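Local coordinates for protein histone deacetylase complex subunit SAP18 (Mus musculus, PDB 4A6Q) that enhances SIN3-HDAC1-mediated transcriptional repression as a subunit of the SIN3-repressing complex and serves as an auxiliary component of the splicing-dependent exon junction complex, at residues E15-I20 with T121-K126; L28-F33 with I58-D63; A64-L69 with G107-G112; F89-M94 with I129-D134. All coordinates share one frame; numbering follows the deposited sequence.

Contact 1: residues E15-I20 with T121-K126; sequences EPEKPI and TLQSQK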
loop_
_atom_site.group_PDB
_atom_site.type_symbol
_atom_site.label_atom_id
_atom_site.label_comp_id
_atom_site.label_asym_id
_atom_site.label_seq_id
_atom_site.Cartn_x
_atom_site.Cartn_y
_atom_site.Cartn_z
ATOM N N GLU A 15 3.837 14.161 15.791
ATOM C CA GLU A 15 2.728 13.642 16.596
ATOM C C GLU A 15 2.322 12.245 16.112
ATOM O O GLU A 15 2.584 11.878 14.970
ATOM C CB GLU A 15 1.516 14.588 16.497
ATOM C CG GLU A 15 1.695 15.963 17.169
ATOM C CD GLU A 15 1.686 15.863 18.686
ATOM O OE1 GLU A 15 1.177 14.856 19.221
ATOM O OE2 GLU A 15 2.201 16.773 19.356
ATOM N N PRO A 16 1.685 11.450 16.992
ATOM C CA PRO A 16 1.107 10.157 16.589
ATOM C C PRO A 16 0.078 10.328 15.460
ATOM O O PRO A 16 -0.584 11.374 15.386
ATOM C CB PRO A 16 0.401 9.677 17.865
ATOM C CG PRO A 16 1.147 10.335 18.987
ATOM C CD PRO A 16 1.616 11.671 18.451
ATOM N N GLU A 17 -0.050 9.333 14.584
ATOM C CA GLU A 17 -1.046 9.450 13.526
ATOM C C GLU A 17 -2.455 9.448 14.131
ATOM O O GLU A 17 -2.693 8.909 15.225
ATOM C CB GLU A 17 -0.889 8.361 12.441
ATOM C CG GLU A 17 -1.274 6.986 12.873
ATOM C CD GLU A 17 -1.229 5.921 11.734
ATOM O OE1 GLU A 17 -1.988 6.027 10.743
ATOM O OE2 GLU A 17 -0.471 4.935 11.879
ATOM N N LYS A 18 -3.377 10.070 13.409
ATOM C CA LYS A 18 -4.732 10.278 13.886
ATOM C C LYS A 18 -5.702 9.698 12.881
ATOM O O LYS A 18 -5.408 9.617 11.689
ATOM C CB LYS A 18 -4.981 11.789 14.022
ATOM C CG LYS A 18 -4.015 12.491 14.986
ATOM C CD LYS A 18 -4.210 13.998 14.975
ATOM C CE LYS A 18 -3.076 14.720 15.711
ATOM N NZ LYS A 18 -2.953 14.326 17.145
ATOM N N PRO A 19 -6.878 9.268 13.352
ATOM C CA PRO A 19 -7.870 8.800 12.390
ATOM C C PRO A 19 -8.400 9.935 11.535
ATOM O O PRO A 19 -8.377 11.072 11.965
ATOM C CB PRO A 19 -9.009 8.282 13.273
ATOM C CG PRO A 19 -8.389 8.073 14.622
ATOM C CD PRO A 19 -7.324 9.106 14.743
ATOM N N ILE A 20 -8.881 9.596 10.350
ATOM C CA ILE A 20 -9.546 10.548 9.443
ATOM C C ILE A 20 -11.030 10.631 9.775
ATOM O O ILE A 20 -11.660 9.624 10.093
ATOM C CB ILE A 20 -9.412 10.034 7.987
ATOM C CG1 ILE A 20 -7.927 9.936 7.559
ATOM C CG2 ILE A 20 -10.216 10.902 6.993
ATOM C CD1 ILE A 20 -7.249 11.264 7.354
ATOM N N THR A 121 -1.440 1.724 8.094
ATOM C CA THR A 121 -2.257 2.572 7.242
ATOM C C THR A 121 -1.495 3.153 6.083
ATOM O O THR A 121 -0.254 3.262 6.087
ATOM C CB THR A 121 -2.775 3.790 8.029
ATOM O OG1 THR A 121 -1.670 4.537 8.501
ATOM C CG2 THR A 121 -3.647 3.362 9.209
ATOM N N LEU A 122 -2.247 3.540 5.054
ATOM C CA LEU A 122 -1.631 4.269 3.948
ATOM C C LEU A 122 -0.852 5.496 4.425
ATOM O O LEU A 122 0.305 5.721 4.004
ATOM C CB LEU A 122 -2.686 4.673 2.918
ATOM C CG LEU A 122 -3.438 3.534 2.220
ATOM C CD1 LEU A 122 -4.560 4.136 1.386
ATOM C CD2 LEU A 122 -2.560 2.665 1.336
ATOM N N GLN A 123 -1.439 6.285 5.304
ATOM C CA GLN A 123 -0.747 7.500 5.752
ATOM C C GLN A 123 0.563 7.234 6.513
ATOM O O GLN A 123 1.531 8.005 6.378
ATOM C CB GLN A 123 -1.691 8.419 6.529
ATOM C CG GLN A 123 -2.171 7.805 7.838
ATOM C CD GLN A 123 -3.248 8.587 8.522
ATOM O OE1 GLN A 123 -3.718 9.614 8.002
ATOM N NE2 GLN A 123 -3.670 8.105 9.692
ATOM N N SER A 124 0.611 6.133 7.257
ATOM C CA SER A 124 1.818 5.793 8.005
ATOM C C SER A 124 2.983 5.528 7.056
ATOM O O SER A 124 4.151 5.662 7.435
ATOM C CB SER A 124 1.608 4.593 8.936
ATOM O OG SER A 124 1.471 3.370 8.231
ATOM N N GLN A 125 2.649 5.140 5.822
ATOM C CA GLN A 125 3.700 4.778 4.860
ATOM C C GLN A 125 3.951 5.894 3.843
ATOM O O GLN A 125 4.604 5.673 2.827
ATOM C CB GLN A 125 3.334 3.473 4.153
ATOM C CG GLN A 125 3.040 2.346 5.102
ATOM C CD GLN A 125 4.221 2.043 5.975
ATOM O OE1 GLN A 125 5.306 1.710 5.455
ATOM N NE2 GLN A 125 4.057 2.170 7.303
ATOM N N LYS A 126 3.419 7.082 4.127
ATOM C CA LYS A 126 3.526 8.272 3.267
ATOM C C LYS A 126 3.033 8.057 1.848
ATOM O O LYS A 126 3.566 8.600 0.884
ATOM C CB LYS A 126 4.938 8.804 3.302
ATOM C CG LYS A 126 5.350 8.995 4.732
ATOM C CD LYS A 126 5.796 10.358 4.962
ATOM C CE LYS A 126 7.190 10.408 4.524
ATOM N NZ LYS A 126 7.735 11.771 4.750
HETATM O O HOH W 1 -0.383 2.533 11.056
HETATM O O HOH W 2 -4.530 11.616 9.932
#

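Contact 2: residues L28-F33 with I58-D63; sequences LLLRVF and IYTWMD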
loop_
_atom_site.group_PDB
_atom_site.type_symbol
_atom_site.label_atom_id
_atom_site.label_comp_id
_atom_site.label_asym_id
_atom_site.label_seq_id
_atom_site.Cartn_x
_atom_site.Cartn_y
_atom_site.Cartn_z
ATOM N N LEU A 28 -10.509 9.164 -1.486
ATOM C CA LEU A 28 -9.572 9.114 -2.575
ATOM C C LEU A 28 -9.852 7.876 -3.424
ATOM O O LEU A 28 -10.432 6.895 -2.942
ATOM C CB LEU A 28 -8.135 9.065 -2.036
ATOM C CG LEU A 28 -7.705 7.893 -1.156
ATOM C CD1 LEU A 28 -6.963 6.859 -2.014
ATOM C CD2 LEU A 28 -6.815 8.347 -0.018
ATOM N N LEU A 29 -9.473 7.934 -4.680
ATOM C CA LEU A 29 -9.602 6.780 -5.561
ATOM C C LEU A 29 -8.256 6.071 -5.559
ATOM O O LEU A 29 -7.250 6.618 -6.021
ATOM C CB LEU A 29 -10.059 7.193 -6.985
ATOM C CG LEU A 29 -10.508 6.029 -7.899
ATOM C CD1 LEU A 29 -11.416 6.511 -9.042
ATOM C CD2 LEU A 29 -9.315 5.306 -8.475
ATOM N N LEU A 30 -8.248 4.846 -5.036
ATOM C CA LEU A 30 -7.028 4.036 -4.920
ATOM C C LEU A 30 -7.002 2.998 -6.047
ATOM O O LEU A 30 -7.950 2.269 -6.219
ATOM C CB LEU A 30 -7.071 3.321 -3.579
ATOM C CG LEU A 30 -5.923 2.347 -3.254
ATOM C CD1 LEU A 30 -4.624 3.136 -3.149
ATOM C CD2 LEU A 30 -6.215 1.555 -2.000
ATOM N N ARG A 31 -5.907 2.954 -6.799
ATOM C CA ARG A 31 -5.742 1.980 -7.894
ATOM C C ARG A 31 -4.843 0.852 -7.393
ATOM O O ARG A 31 -3.692 1.093 -6.993
ATOM C CB ARG A 31 -5.121 2.672 -9.110
ATOM C CG ARG A 31 -6.008 3.849 -9.641
ATOM C CD ARG A 31 -5.348 4.572 -10.812
ATOM N NE ARG A 31 -5.301 3.727 -11.999
ATOM C CZ ARG A 31 -4.745 4.077 -13.154
ATOM N NH1 ARG A 31 -4.165 5.270 -13.295
ATOM N NH2 ARG A 31 -4.747 3.218 -14.166
ATOM N N VAL A 32 -5.396 -0.356 -7.360
ATOM C CA VAL A 32 -4.706 -1.518 -6.789
ATOM C C VAL A 32 -4.432 -2.518 -7.892
ATOM O O VAL A 32 -5.327 -2.874 -8.654
ATOM C CB VAL A 32 -5.619 -2.186 -5.752
ATOM C CG1 VAL A 32 -4.935 -3.405 -5.139
ATOM C CG2 VAL A 32 -5.973 -1.182 -4.653
ATOM N N PHE A 33 -3.176 -2.930 -8.007
ATOM C CA PHE A 33 -2.789 -3.929 -8.967
ATOM C C PHE A 33 -2.421 -5.155 -8.174
ATOM O O PHE A 33 -1.961 -5.027 -7.042
ATOM C CB PHE A 33 -1.609 -3.404 -9.788
ATOM C CG PHE A 33 -1.956 -2.149 -10.564
ATOM C CD1 PHE A 33 -1.814 -0.898 -9.991
ATOM C CD2 PHE A 33 -2.474 -2.236 -11.853
ATOM C CE1 PHE A 33 -2.158 0.244 -10.682
ATOM C CE2 PHE A 33 -2.805 -1.096 -12.563
ATOM C CZ PHE A 33 -2.678 0.150 -11.961
ATOM N N ILE A 58 -10.733 1.420 -5.741
ATOM C CA ILE A 58 -11.404 1.447 -4.438
ATOM C C ILE A 58 -11.508 2.897 -3.968
ATOM O O ILE A 58 -10.595 3.667 -4.179
ATOM C CB ILE A 58 -10.566 0.657 -3.394
ATOM C CG1 ILE A 58 -10.609 -0.841 -3.736
ATOM C CG2 ILE A 58 -11.022 0.907 -1.956
ATOM C CD1 ILE A 58 -9.675 -1.683 -2.847
ATOM N N TYR A 59 -12.663 3.272 -3.410
ATOM C CA TYR A 59 -12.773 4.554 -2.730
ATOM C C TYR A 59 -12.437 4.312 -1.272
ATOM O O TYR A 59 -13.074 3.469 -0.609
ATOM C CB TYR A 59 -14.213 5.066 -2.793
ATOM C CG TYR A 59 -14.651 5.605 -4.120
ATOM C CD1 TYR A 59 -13.889 6.532 -4.785
ATOM C CD2 TYR A 59 -15.825 5.158 -4.709
ATOM C CE1 TYR A 59 -14.303 7.044 -6.028
ATOM C CE2 TYR A 59 -16.240 5.644 -5.924
ATOM C CZ TYR A 59 -15.475 6.580 -6.571
ATOM O OH TYR A 59 -15.893 7.062 -7.789
ATOM N N THR A 60 -11.496 5.074 -0.728
ATOM C CA THR A 60 -11.065 4.871 0.639
ATOM C C THR A 60 -10.488 6.171 1.169
ATOM O O THR A 60 -10.677 7.228 0.562
ATOM C CB THR A 60 -10.076 3.671 0.742
ATOM O OG1 THR A 60 -9.878 3.298 2.122
ATOM C CG2 THR A 60 -8.718 3.987 0.076
ATOM N N TRP A 61 -9.790 6.091 2.294
ATOM C CA TRP A 61 -9.234 7.258 2.973
ATOM C C TRP A 61 -7.778 6.990 3.393
ATOM O O TRP A 61 -7.304 5.866 3.288
ATOM C CB TRP A 61 -10.071 7.624 4.197
ATOM C CG TRP A 61 -11.458 8.101 3.858
ATOM C CD1 TRP A 61 -11.881 9.415 3.689
ATOM C CD2 TRP A 61 -12.603 7.279 3.638
ATOM N NE1 TRP A 61 -13.225 9.426 3.374
ATOM C CE2 TRP A 61 -13.688 8.135 3.340
ATOM C CE3 TRP A 61 -12.825 5.891 3.677
ATOM C CZ2 TRP A 61 -14.973 7.651 3.081
ATOM C CZ3 TRP A 61 -14.081 5.421 3.414
ATOM C CH2 TRP A 61 -15.146 6.291 3.113
HETATM N N MSE A 62 -7.062 8.025 3.836
HETATM C CA MSE A 62 -5.636 7.902 4.178
HETATM C C MSE A 62 -5.369 7.005 5.380
HETATM O O MSE A 62 -4.235 6.590 5.578
HETATM C CB MSE A 62 -5.009 9.292 4.412
HETATM C CG MSE A 62 -4.984 10.150 3.182
HETATM SE SE MSE A 62 -3.737 9.399 1.926
HETATM C CE MSE A 62 -2.137 9.284 3.007
ATOM N N ASP A 63 -6.392 6.727 6.180
ATOM C CA ASP A 63 -6.244 5.796 7.319
ATOM C C ASP A 63 -6.727 4.394 7.002
ATOM O O ASP A 63 -6.919 3.572 7.923
ATOM C CB ASP A 63 -6.871 6.385 8.615
ATOM C CG ASP A 63 -8.394 6.502 8.558
ATOM O OD1 ASP A 63 -8.986 6.348 7.453
ATOM O OD2 ASP A 63 -8.997 6.755 9.623
#

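Contact 3: residues A64-L69 with G107-G112; sequences ATLKEL and GSTMSG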
loop_
_atom_site.group_PDB
_atom_site.type_symbol
_atom_site.label_atom_id
_atom_site.label_comp_id
_atom_site.label_asym_id
_atom_site.label_seq_id
_atom_site.Cartn_x
_atom_site.Cartn_y
_atom_site.Cartn_z
ATOM N N ALA A 64 -6.901 4.096 5.712
ATOM C CA ALA A 64 -7.161 2.724 5.309
ATOM C C ALA A 64 -6.018 1.807 5.807
ATOM O O ALA A 64 -4.838 2.121 5.630
ATOM C CB ALA A 64 -7.273 2.629 3.808
ATOM N N THR A 65 -6.388 0.659 6.372
ATOM C CA THR A 65 -5.395 -0.336 6.863
ATOM C C THR A 65 -5.219 -1.472 5.882
ATOM O O THR A 65 -6.070 -1.712 5.010
ATOM C CB THR A 65 -5.822 -0.956 8.189
ATOM O OG1 THR A 65 -7.016 -1.722 7.993
ATOM C CG2 THR A 65 -6.085 0.151 9.230
ATOM N N LEU A 66 -4.101 -2.177 6.015
ATOM C CA LEU A 66 -3.900 -3.313 5.121
ATOM C C LEU A 66 -5.051 -4.335 5.216
ATOM O O LEU A 66 -5.485 -4.899 4.179
ATOM C CB LEU A 66 -2.552 -4.006 5.391
ATOM C CG LEU A 66 -1.340 -3.114 5.217
ATOM C CD1 LEU A 66 -0.098 -3.977 5.271
ATOM C CD2 LEU A 66 -1.382 -2.283 3.930
ATOM N N LYS A 67 -5.556 -4.618 6.418
ATOM C CA LYS A 67 -6.662 -5.570 6.587
ATOM C C LYS A 67 -7.955 -5.109 5.929
ATOM O O LYS A 67 -8.690 -5.878 5.312
ATOM C CB LYS A 67 -6.946 -5.827 8.076
ATOM C CG LYS A 67 -6.309 -7.058 8.686
ATOM C CD LYS A 67 -6.474 -8.357 7.887
ATOM C CE LYS A 67 -5.873 -9.516 8.679
ATOM N NZ LYS A 67 -6.063 -10.868 8.061
ATOM N N GLU A 68 -8.222 -3.803 6.016
ATOM C CA GLU A 68 -9.398 -3.255 5.374
ATOM C C GLU A 68 -9.316 -3.475 3.874
ATOM O O GLU A 68 -10.304 -3.798 3.203
ATOM C CB GLU A 68 -9.486 -1.747 5.683
ATOM C CG GLU A 68 -10.677 -1.052 5.101
ATOM C CD GLU A 68 -10.803 0.407 5.546
ATOM O OE1 GLU A 68 -9.877 0.923 6.217
ATOM O OE2 GLU A 68 -11.886 0.985 5.273
ATOM N N LEU A 69 -8.124 -3.243 3.317
ATOM C CA LEU A 69 -7.961 -3.404 1.888
ATOM C C LEU A 69 -7.997 -4.850 1.436
ATOM O O LEU A 69 -8.545 -5.151 0.388
ATOM C CB LEU A 69 -6.677 -2.704 1.423
ATOM C CG LEU A 69 -6.719 -1.188 1.714
ATOM C CD1 LEU A 69 -5.353 -0.577 1.434
ATOM C CD2 LEU A 69 -7.804 -0.492 0.843
ATOM N N GLY A 107 4.457 -4.007 3.830
ATOM C CA GLY A 107 3.925 -4.897 4.870
ATOM C C GLY A 107 3.095 -6.001 4.292
ATOM O O GLY A 107 2.853 -6.065 3.085
ATOM N N SER A 108 2.633 -6.927 5.155
ATOM C CA SER A 108 1.850 -8.054 4.660
ATOM C C SER A 108 0.801 -8.474 5.660
ATOM O O SER A 108 0.886 -8.151 6.852
ATOM C CB SER A 108 2.722 -9.269 4.325
ATOM O OG SER A 108 3.391 -9.725 5.474
ATOM N N THR A 109 -0.188 -9.171 5.146
ATOM C CA THR A 109 -1.245 -9.737 5.977
ATOM C C THR A 109 -1.507 -11.174 5.510
ATOM O O THR A 109 -1.025 -11.614 4.468
ATOM C CB THR A 109 -2.560 -8.982 5.834
ATOM O OG1 THR A 109 -3.009 -9.054 4.483
ATOM C CG2 THR A 109 -2.462 -7.524 6.258
HETATM N N MSE A 110 -2.280 -11.916 6.309
HETATM C CA MSE A 110 -2.613 -13.281 5.981
HETATM C C MSE A 110 -4.068 -13.563 6.323
HETATM O O MSE A 110 -4.550 -13.169 7.380
HETATM C CB MSE A 110 -1.707 -14.205 6.774
HETATM C CG MSE A 110 -2.072 -15.611 6.624
HETATM SE SE MSE A 110 -0.697 -16.614 7.444
HETATM C CE MSE A 110 0.635 -16.496 6.011
ATOM N N SER A 111 -4.767 -14.226 5.412
ATOM C CA SER A 111 -6.163 -14.583 5.640
ATOM C C SER A 111 -6.344 -15.430 6.882
ATOM O O SER A 111 -5.697 -16.449 7.022
ATOM C CB SER A 111 -6.702 -15.359 4.444
ATOM O OG SER A 111 -6.871 -14.488 3.358
ATOM N N GLY A 112 -7.229 -14.995 7.777
ATOM C CA GLY A 112 -7.564 -15.814 8.941
ATOM C C GLY A 112 -6.542 -15.744 10.055
ATOM O O GLY A 112 -6.612 -16.514 11.010
HETATM O O HOH W 3 -5.729 -10.743 5.027
HETATM O O HOH W 4 -2.788 -10.828 9.001
HETATM O O HOH W 5 -8.928 -12.486 7.724
#

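Contact 4: residues F89-M94 with I129-D134; sequences FAIVFM and IGDYLD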
loop_
_atom_site.group_PDB
_atom_site.type_symbol
_atom_site.label_atom_id
_atom_site.label_comp_id
_atom_site.label_asym_id
_atom_site.label_seq_id
_atom_site.Cartn_x
_atom_site.Cartn_y
_atom_site.Cartn_z
ATOM N N PHE A 89 2.095 -6.255 0.385
ATOM C CA PHE A 89 1.772 -4.917 -0.161
ATOM C C PHE A 89 3.021 -4.091 -0.461
ATOM O O PHE A 89 3.970 -4.056 0.355
ATOM C CB PHE A 89 0.980 -4.106 0.872
ATOM C CG PHE A 89 -0.452 -4.518 1.054
ATOM C CD1 PHE A 89 -0.782 -5.665 1.763
ATOM C CD2 PHE A 89 -1.480 -3.711 0.548
ATOM C CE1 PHE A 89 -2.130 -6.017 1.975
ATOM C CE2 PHE A 89 -2.828 -4.068 0.769
ATOM C CZ PHE A 89 -3.130 -5.213 1.464
ATOM N N ALA A 90 2.970 -3.344 -1.562
ATOM C CA ALA A 90 4.019 -2.404 -1.910
ATOM C C ALA A 90 3.383 -1.150 -2.490
ATOM O O ALA A 90 2.331 -1.243 -3.111
ATOM C CB ALA A 90 4.963 -3.006 -2.934
ATOM N N ILE A 91 4.031 -0.003 -2.311
ATOM C CA ILE A 91 3.579 1.242 -2.953
ATOM C C ILE A 91 4.456 1.494 -4.163
ATOM O O ILE A 91 5.686 1.362 -4.101
ATOM C CB ILE A 91 3.689 2.409 -1.970
ATOM C CG1 ILE A 91 2.656 2.263 -0.861
ATOM C CG2 ILE A 91 3.390 3.714 -2.720
ATOM C CD1 ILE A 91 2.884 3.224 0.359
ATOM N N VAL A 92 3.805 1.730 -5.298
ATOM C CA VAL A 92 4.479 2.060 -6.549
ATOM C C VAL A 92 4.312 3.557 -6.770
ATOM O O VAL A 92 3.186 4.052 -6.811
ATOM C CB VAL A 92 3.844 1.264 -7.720
ATOM C CG1 VAL A 92 4.509 1.651 -9.065
ATOM C CG2 VAL A 92 3.957 -0.269 -7.448
ATOM N N PHE A 93 5.415 4.286 -6.896
ATOM C CA PHE A 93 5.387 5.736 -6.861
ATOM C C PHE A 93 6.329 6.317 -7.879
ATOM O O PHE A 93 7.300 5.700 -8.287
ATOM C CB PHE A 93 5.699 6.291 -5.455
ATOM C CG PHE A 93 7.049 5.896 -4.883
ATOM C CD1 PHE A 93 7.251 4.624 -4.375
ATOM C CD2 PHE A 93 8.074 6.841 -4.754
ATOM C CE1 PHE A 93 8.468 4.240 -3.800
ATOM C CE2 PHE A 93 9.303 6.473 -4.181
ATOM C CZ PHE A 93 9.491 5.165 -3.701
HETATM N N MSE A 94 6.030 7.518 -8.320
HETATM C CA MSE A 94 6.829 8.135 -9.373
HETATM C C MSE A 94 8.294 8.313 -9.008
HETATM O O MSE A 94 8.641 8.775 -7.913
HETATM C CB MSE A 94 6.214 9.472 -9.792
HETATM C CG MSE A 94 5.021 9.291 -10.695
HETATM SE SE MSE A 94 4.317 10.975 -11.391
HETATM C CE MSE A 94 4.407 12.039 -9.758
ATOM N N ILE A 129 -1.727 10.434 -3.061
ATOM C CA ILE A 129 -2.646 10.266 -4.163
ATOM C C ILE A 129 -1.800 10.348 -5.401
ATOM O O ILE A 129 -0.943 11.218 -5.503
ATOM C CB ILE A 129 -3.730 11.402 -4.182
ATOM C CG1 ILE A 129 -4.975 10.939 -3.454
ATOM C CG2 ILE A 129 -4.081 11.820 -5.585
ATOM C CD1 ILE A 129 -4.720 10.680 -2.019
ATOM N N GLY A 130 -2.005 9.436 -6.335
ATOM C CA GLY A 130 -1.169 9.442 -7.511
ATOM C C GLY A 130 -0.303 8.202 -7.479
ATOM O O GLY A 130 0.159 7.728 -8.530
ATOM N N ASP A 131 -0.038 7.715 -6.267
ATOM C CA ASP A 131 0.702 6.450 -6.157
ATOM C C ASP A 131 -0.230 5.292 -6.460
ATOM O O ASP A 131 -1.445 5.404 -6.290
ATOM C CB ASP A 131 1.223 6.220 -4.738
ATOM C CG ASP A 131 2.227 7.252 -4.263
ATOM O OD1 ASP A 131 2.801 8.028 -5.089
ATOM O OD2 ASP A 131 2.487 7.280 -3.028
ATOM N N TYR A 132 0.347 4.139 -6.798
ATOM C CA TYR A 132 -0.427 2.891 -6.953
ATOM C C TYR A 132 -0.119 1.932 -5.821
ATOM O O TYR A 132 0.950 2.024 -5.180
ATOM C CB TYR A 132 -0.105 2.201 -8.284
ATOM C CG TYR A 132 -0.125 3.136 -9.477
ATOM C CD1 TYR A 132 -1.259 3.848 -9.784
ATOM C CD2 TYR A 132 0.979 3.261 -10.297
ATOM C CE1 TYR A 132 -1.299 4.712 -10.882
ATOM C CE2 TYR A 132 0.949 4.110 -11.383
ATOM C CZ TYR A 132 -0.197 4.819 -11.675
ATOM O OH TYR A 132 -0.246 5.681 -12.769
ATOM N N LEU A 133 -1.059 1.031 -5.538
ATOM C CA LEU A 133 -0.785 -0.047 -4.576
ATOM C C LEU A 133 -0.648 -1.364 -5.310
ATOM O O LEU A 133 -1.451 -1.674 -6.184
ATOM C CB LEU A 133 -1.950 -0.134 -3.595
ATOM C CG LEU A 133 -1.707 -0.895 -2.303
ATOM C CD1 LEU A 133 -0.669 -0.168 -1.410
ATOM C CD2 LEU A 133 -3.060 -0.982 -1.574
ATOM N N ASP A 134 0.397 -2.138 -4.994
ATOM C CA ASP A 134 0.604 -3.420 -5.681
ATOM C C ASP A 134 0.533 -4.511 -4.633
ATOM O O ASP A 134 1.198 -4.423 -3.601
ATOM C CB ASP A 134 1.993 -3.441 -6.343
ATOM C CG ASP A 134 2.104 -4.483 -7.423
ATOM O OD1 ASP A 134 1.387 -4.386 -8.424
ATOM O OD2 ASP A 134 2.951 -5.395 -7.323
HETATM O O HOH W 6 3.407 8.482 -7.734
#

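Contact 1: residues E15-I20 with T121-K126
With CG of Glu17 set between its backbone N and carbonyl carbon (chi1 71°) and the chain straight beyond it, the carboxylate of Glu17 reaches across to Thr121 and Gln123. Gln123 adopts the same first torsion (chi1 65°), and its extended chain carries the amide out to meet Glu17 and the backbone of Lys18. Glu17 OE1 is gripped twice: Thr121 OG1 donates to its syn lone pair at 2.7 Å, and Gln123 NE2 donates to its anti lone pair at 2.9 Å. The carboxylate and amide planes are turned 56° apart, yet OE1 still lies close to the amide plane. Gln123 NE2 also donates to Lys18 O at 3.0 Å, tilted from that carbonyl plane, so one amide nitrogen holds both a side chain and the backbone of 15-20. Thr121 OG1 accepts from Ser124 N at 3.0 Å, an ST motif that ties the hydroxyl serving Glu17 to the 3-10 turn 123-124 just after it. In the ubiquitin-like fold this is where an irregular N-terminal segment lies against the loop between strands 101-110 and 132-138. Two waters extend the join: one accepts from Thr121 N and lies unusually close to Glu17 OE2, the other donates to both Lys18 O and Gln123 OE1. Ile20 CD1 passes alongside Gln123 OE1 at 4.0 Å, and Ile20 N is hydrogen-bonded to Asp63 OD2.

Contact 2: residues L28-F33 with I58-D63
This is an antiparallel strand pairing at one margin of the mixed sheet, where Leu28, Leu29 and Leu30 of strand 28-35 run beside Thr60, Tyr59 and Ile58 of the outermost strand 56-60. Leu28 with Thr60 and Leu30 with Ile58 are hydrogen-bonded pairs, with Leu29 and Tyr59 as the non-hydrogen-bonded pair between them. Four backbone bonds hold the register, among them Leu30 N to Ile58 O at 2.8 Å, almost straight at 176°, and Thr60 N to Leu28 O at 3.1 Å. Tyr59 CA also sends a C-H toward Leu28 O at 3.3 Å, and this same oxygen sits at the edge of the Tyr59 ring, near its plane.

Leu28, Leu30, Ile58 and Thr60 share the face turned to the core. The methyl CG2 of Thr60 touches both leucines, 4.0 Å from Leu28 CD1 and 4.1 Å from Leu30 CD2. CG of Leu28 stands between backbone N and carbonyl carbon (chi1 61°), which leans the side chain over the chain beyond the strand; there CD2 meets SE of selenomethionine Met62 at 3.8 Å, the two side chains crossing at about a right angle. Further along, Val32 CG2 touches Ile58 CD1. Helix 66-76 covers this face through Leu69 on Leu30 and Leu72 on Ile58. Leu29 and Tyr59 occupy the other, exposed face, where Leu29 CD1 approaches the ring obliquely. The N-H and C=O groups of Leu28, Leu30, Ile58 and Thr60 are thus paired across the strands, while the methyl-rich face contributes apolar surface to the core.

Contact 3: residues A64-L69 with G107-G112
Leu66 and Lys67, in the first turn of helix 66-76, pack on Thr109 and Met110 at the end of strand 101-110, part of the helix-on-sheet layering of the ubiquitin-like fold. Thr65 is the N-cap, its OG1 accepting from Glu68 N at 3.1 Å, and the turn it starts presents Leu66 and Lys67 to the strand. Leu66 makes the apolar half of the contact. Its CB meets the methyl CG2 of Thr109 at 3.6 Å, and, with no side chain on Gly107, CD1 lies directly over the flat peptide joining Gly107 to Ser108, 3.9 Å from Gly107 C.

Lys67 makes the polar half. Bent at chi2 (-48°) and extended afterwards, its chain passes Thr109 and brings NZ to Met110 O at 2.8 Å. The ammonium comes from above that carbonyl plane, 47° out of it, rather than along a lone pair. A water links NZ to Thr109 OG1; two others, bound more weakly by NZ, accept from Met110 N and Gly112 N. Lys67 NZ thus has both protein and solvent partners where the strand ends, including a weak bond to Arg113 O. Strand 86-94 flanks the strand, with backbone hydrogen bonds between Phe89 and Gly107 and between Phe87 and Thr109, while the Phe89 side chain packs against Leu66 beneath the helix.

Contact 4: residues F89-M94 with I129-D134
Backbone bonds carry the pairing of Ala90 with Asp134 and Val92 with Tyr132, two bonds to each antiparallel pair. Asp134 N donates to Ala90 O at 2.8 Å, nearly straight at 175°, and Tyr132 N to Val92 O, also at 2.8 Å. Between them Ile91 and Leu133 form a non-hydrogen-bonded pair, where Ile91 CA directs a C-H to Tyr132 O.

Apolar contacts line both faces. CG of Leu133 lies opposite its backbone N (chi1 -163°), and CD2 meets the Phe89 ring at its edge, 3.8 Å from CD2 of Phe89; Leu133 CD1 reaches Ile91 CG1. On the face of Ala90, Val92 CG1 touches the edge of the Tyr132 ring at 4.1 Å and CG2 packs on Asp134 CB.

Polar ends are satisfied largely beyond the pair: Asp134 OD2 and OD1 are hydrogen-bonded to ND1 of His40 and of His41, and Asp131 OD2 accepts from Gln128 N. Asp131 OD1 rests 3.4 Å from Phe93 CB, and beside it lies a water that accepts from Met94 N at 2.9 Å.

Strand 132-138 lies between 28-35 and 86-94, and its parallel alignment with 28-35 is typical of the central strands of ubiquitin-like sheets.

Contacts 2 and 4 belong to one sheet, their centres 10 Å apart, and strands 28-35 and 132-138 join them directly: Phe33 N lies 2.8 Å from Leu133 O. Contact 3 brings helix 66-76 onto the same sheet. Leu69 is the shared piece, its CD2 3.8 Å from Leu30 CD2 of contact 2 and its CD1 3.8 Å from Leu133 CD2 of contact 4. Contact 1 lies at the surface, yet its loop is tied in by Gln123 N to Met62 O at 2.8 Å and Leu122 N to Ala64 O at 3.0 Å. Gln125 CB also packs on Ile91 CD1, close to a bound methylpentanediol that probably came from the crystallisation liquor.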